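3-oxoacyl-[acyl-carrier-protein] reductase (Sinorhizobium meliloti, PDB 3U9L) probably catalyses the NADPH-dependent reduction of 3-oxoacyl-[acyl-carrier-protein] to the 3-hydroxyacyl form. Local coordinates at residues P260-H264 against F276-D280. Sequence-based numbering, arbitrary orientation.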
ATOM      1  N   PRO A 260      -1.240  11.594 -20.476  1.00 23.94           N
ATOM      2  CA  PRO A 260      -1.431  12.083 -19.107  1.00 22.79           C
ATOM      3  C   PRO A 260      -0.820  11.072 -18.159  1.00 23.41           C
ATOM      4  O   PRO A 260      -0.888   9.885 -18.475  1.00 23.72           O
ATOM      5  CB  PRO A 260      -2.955  12.068 -18.911  1.00 24.07           C
ATOM      6  CG  PRO A 260      -3.557  11.307 -20.161  1.00 24.91           C
ATOM      7  CD  PRO A 260      -2.428  10.950 -21.081  1.00 24.12           C
ATOM      8  N   PHE A 261      -0.316  11.520 -17.013  1.00 21.21           N
ATOM      9  CA  PHE A 261       0.152  10.622 -15.960  1.00 21.26           C
ATOM     10  C   PHE A 261      -0.980   9.836 -15.205  1.00 20.60           C
ATOM     11  O   PHE A 261      -0.820   8.670 -14.970  1.00 19.04           O
ATOM     12  CB  PHE A 261       1.014  11.399 -14.950  1.00 21.91           C
ATOM     13  CG  PHE A 261       1.674  10.526 -13.917  1.00 21.79           C
ATOM     14  CD1 PHE A 261       2.666   9.639 -14.282  1.00 22.73           C
ATOM     15  CD2 PHE A 261       1.304  10.599 -12.579  1.00 22.20           C
ATOM     16  CE1 PHE A 261       3.283   8.829 -13.342  1.00 22.45           C
ATOM     17  CE2 PHE A 261       1.929   9.795 -11.616  1.00 23.18           C
ATOM     18  CZ  PHE A 261       2.919   8.902 -12.004  1.00 22.33           C
ATOM     19  N   ARG A 262      -2.083  10.500 -14.921  1.00 21.35           N
ATOM     20  CA  ARG A 262      -3.255   9.868 -14.343  1.00 20.17           C
ATOM     21  C   ARG A 262      -4.518  10.268 -15.068  1.00 21.72           C
ATOM     22  O   ARG A 262      -4.621  11.381 -15.489  1.00 20.58           O
ATOM     23  CB  ARG A 262      -3.440  10.198 -12.879  1.00 22.03           C
ATOM     24  CG  ARG A 262      -2.437   9.695 -11.975  1.00 23.77           C
ATOM     25  CD  ARG A 262      -2.779  10.029 -10.591  1.00 22.41           C
ATOM     26  NE  ARG A 262      -1.766   9.547  -9.701  1.00 25.24           N
ATOM     27  CZ  ARG A 262      -1.686   8.326  -9.243  1.00 20.34           C
ATOM     28  NH1 ARG A 262      -0.691   8.019  -8.468  1.00 19.86           N
ATOM     29  NH2 ARG A 262      -2.701   7.538  -9.292  1.00 20.94           N
ATOM     30  N   VAL A 263      -5.479   9.363 -15.168  1.00 20.40           N
ATOM     31  CA  VAL A 263      -6.769   9.705 -15.795  1.00 20.17           C
ATOM     32  C   VAL A 263      -7.784   9.239 -14.760  1.00 20.81           C
ATOM     33  O   VAL A 263      -7.722   8.099 -14.298  1.00 19.48           O
ATOM     34  CB  VAL A 263      -6.991   9.022 -17.199  1.00 20.09           C
ATOM     35  CG1 VAL A 263      -8.384   9.290 -17.734  1.00 21.55           C
ATOM     36  CG2 VAL A 263      -5.973   9.520 -18.222  1.00 20.99           C
ATOM     37  N   HIS A 264      -8.654  10.152 -14.342  1.00 20.35           N
ATOM     38  CA  HIS A 264      -9.674   9.908 -13.323  1.00 20.29           C
ATOM     39  C   HIS A 264     -10.999   9.589 -14.020  1.00 21.31           C
ATOM     40  O   HIS A 264     -11.457  10.355 -14.866  1.00 21.84           O
ATOM     41  CB  HIS A 264      -9.760  11.102 -12.350  1.00 18.95           C
ATOM     42  CG  HIS A 264      -8.467  11.342 -11.622  1.00 19.51           C
ATOM     43  ND1 HIS A 264      -8.084  10.601 -10.521  1.00 19.19           N
ATOM     44  CD2 HIS A 264      -7.431  12.183 -11.877  1.00 19.91           C
ATOM     45  CE1 HIS A 264      -6.873  10.981 -10.136  1.00 19.81           C
ATOM     46  NE2 HIS A 264      -6.445  11.927 -10.942  1.00 19.20           N
ATOM     47  N   PHE A 276      -5.178  13.007  -5.714  1.00 17.22           N
ATOM     48  CA  PHE A 276      -4.027  12.661  -6.519  1.00 17.60           C
ATOM     49  C   PHE A 276      -3.384  13.861  -7.190  1.00 18.07           C
ATOM     50  O   PHE A 276      -2.206  13.862  -7.433  1.00 18.15           O
ATOM     51  CB  PHE A 276      -4.348  11.599  -7.583  1.00 16.47           C
ATOM     52  CG  PHE A 276      -4.225  10.158  -7.074  1.00 17.88           C
ATOM     53  CD1 PHE A 276      -3.046   9.692  -6.523  1.00 17.61           C
ATOM     54  CD2 PHE A 276      -5.297   9.280  -7.150  1.00 17.43           C
ATOM     55  CE1 PHE A 276      -2.953   8.374  -6.049  1.00 18.20           C
ATOM     56  CE2 PHE A 276      -5.212   7.947  -6.677  1.00 17.98           C
ATOM     57  CZ  PHE A 276      -4.028   7.500  -6.149  1.00 19.88           C
ATOM     58  N   SER A 277      -4.156  14.866  -7.535  1.00 17.90           N
ATOM     59  CA  SER A 277      -3.538  15.956  -8.218  1.00 19.01           C
ATOM     60  C   SER A 277      -2.653  16.758  -7.226  1.00 18.33           C
ATOM     61  O   SER A 277      -1.587  17.268  -7.600  1.00 17.89           O
ATOM     62  CB  SER A 277      -4.615  16.802  -8.913  1.00 19.54           C
ATOM     63  OG  SER A 277      -5.094  17.689  -7.916  1.00 22.01           O
ATOM     64  N   VAL A 278      -3.058  16.840  -5.962  1.00 17.10           N
ATOM     65  CA  VAL A 278      -2.156  17.320  -4.906  1.00 17.19           C
ATOM     66  C   VAL A 278      -0.952  16.389  -4.703  1.00 18.06           C
ATOM     67  O   VAL A 278       0.215  16.853  -4.734  1.00 16.98           O
ATOM     68  CB  VAL A 278      -2.888  17.548  -3.532  1.00 17.89           C
ATOM     69  CG1 VAL A 278      -1.862  17.840  -2.429  1.00 15.68           C
ATOM     70  CG2 VAL A 278      -3.916  18.692  -3.664  1.00 16.24           C
ATOM     71  N   LEU A 279      -1.176  15.081  -4.512  1.00 17.40           N
ATOM     72  CA  LEU A 279       0.010  14.190  -4.367  1.00 17.77           C
ATOM     73  C   LEU A 279       0.968  14.247  -5.563  1.00 18.43           C
ATOM     74  O   LEU A 279       2.191  14.250  -5.367  1.00 16.63           O
ATOM     75  CB  LEU A 279      -0.324  12.713  -4.144  1.00 17.86           C
ATOM     76  CG  LEU A 279      -1.213  12.449  -2.924  1.00 21.51           C
ATOM     77  CD1 LEU A 279      -1.450  10.941  -2.716  1.00 21.83           C
ATOM     78  CD2 LEU A 279      -0.713  13.099  -1.633  1.00 21.23           C
ATOM     79  N   ASP A 280       0.428  14.199  -6.785  1.00 17.13           N
ATOM     80  CA  ASP A 280       1.248  14.272  -7.983  1.00 17.83           C
ATOM     81  C   ASP A 280       2.114  15.568  -7.977  1.00 17.58           C
ATOM     82  O   ASP A 280       3.252  15.559  -8.429  1.00 15.85           O
ATOM     83  CB  ASP A 280       0.383  14.293  -9.245  1.00 17.83           C
ATOM     84  CG  ASP A 280      -0.321  12.936  -9.509  1.00 23.76           C
ATOM     85  OD1 ASP A 280       0.007  11.917  -8.824  1.00 24.05           O
ATOM     86  OD2 ASP A 280      -1.195  12.890 -10.421  1.00 24.79           O
TER
HETATM   87  O   HOH W   1      -4.295  13.555 -10.826  1.00 22.16           O
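In this Rossmann-type short-chain dehydrogenase fold, the last strand of the parallel sheet, 262-265, is faced by the C-terminal helix 272-289, and Arg262 with Phe276 and Asp280 fills the space between them. The strand and helix segments run nearly antiparallel, with their axes 10.8 Å apart, a gap that a long side chain can span. Arg262 does so with a chain extended from CG to NE, and the turn about CD-NE (chi4 -83°) swings the guanidinium plane out of line with that chain and lays it against Phe276. The planes are only 9° apart, with CZ of Arg262 3.6 Å from the ring centroid: a stacked cation-pi pair, in which a flat aromatic face suits a flat cation. At its edge the guanidinium meets Asp280, whose short carboxylate, one helical turn beyond Phe276, is placed to meet NE. NE of Arg262 donates to OD1 of Asp280 over 3.1 Å in a nearly straight bond (165°) that uses the syn lone pair, although OD1 lies somewhat out of the guanidinium plane. NH1 of Arg262 forms a second salt bridge with Asp168 of helix 158-179, so the arginine also ties in the neighbouring helix. His264, two residues along the strand on the same face, places CE1 3.6 Å from CB of Phe276. Its NE2 shares a water with OD2 of Asp280; the water lies 2.7 Å from NE2 of His264 and donates to the carboxylate. Phe261 turns the edge of its ring to the same carboxylate, CE2 standing 4.0 Å from OD1 of Asp280, as suits a ring's weakly positive hydrogens. With an aromatic face against one of its own faces and carboxylates at both NE and NH1, the buried guanidinium is held in position and in rotation, and its positive charge is probably well compensated.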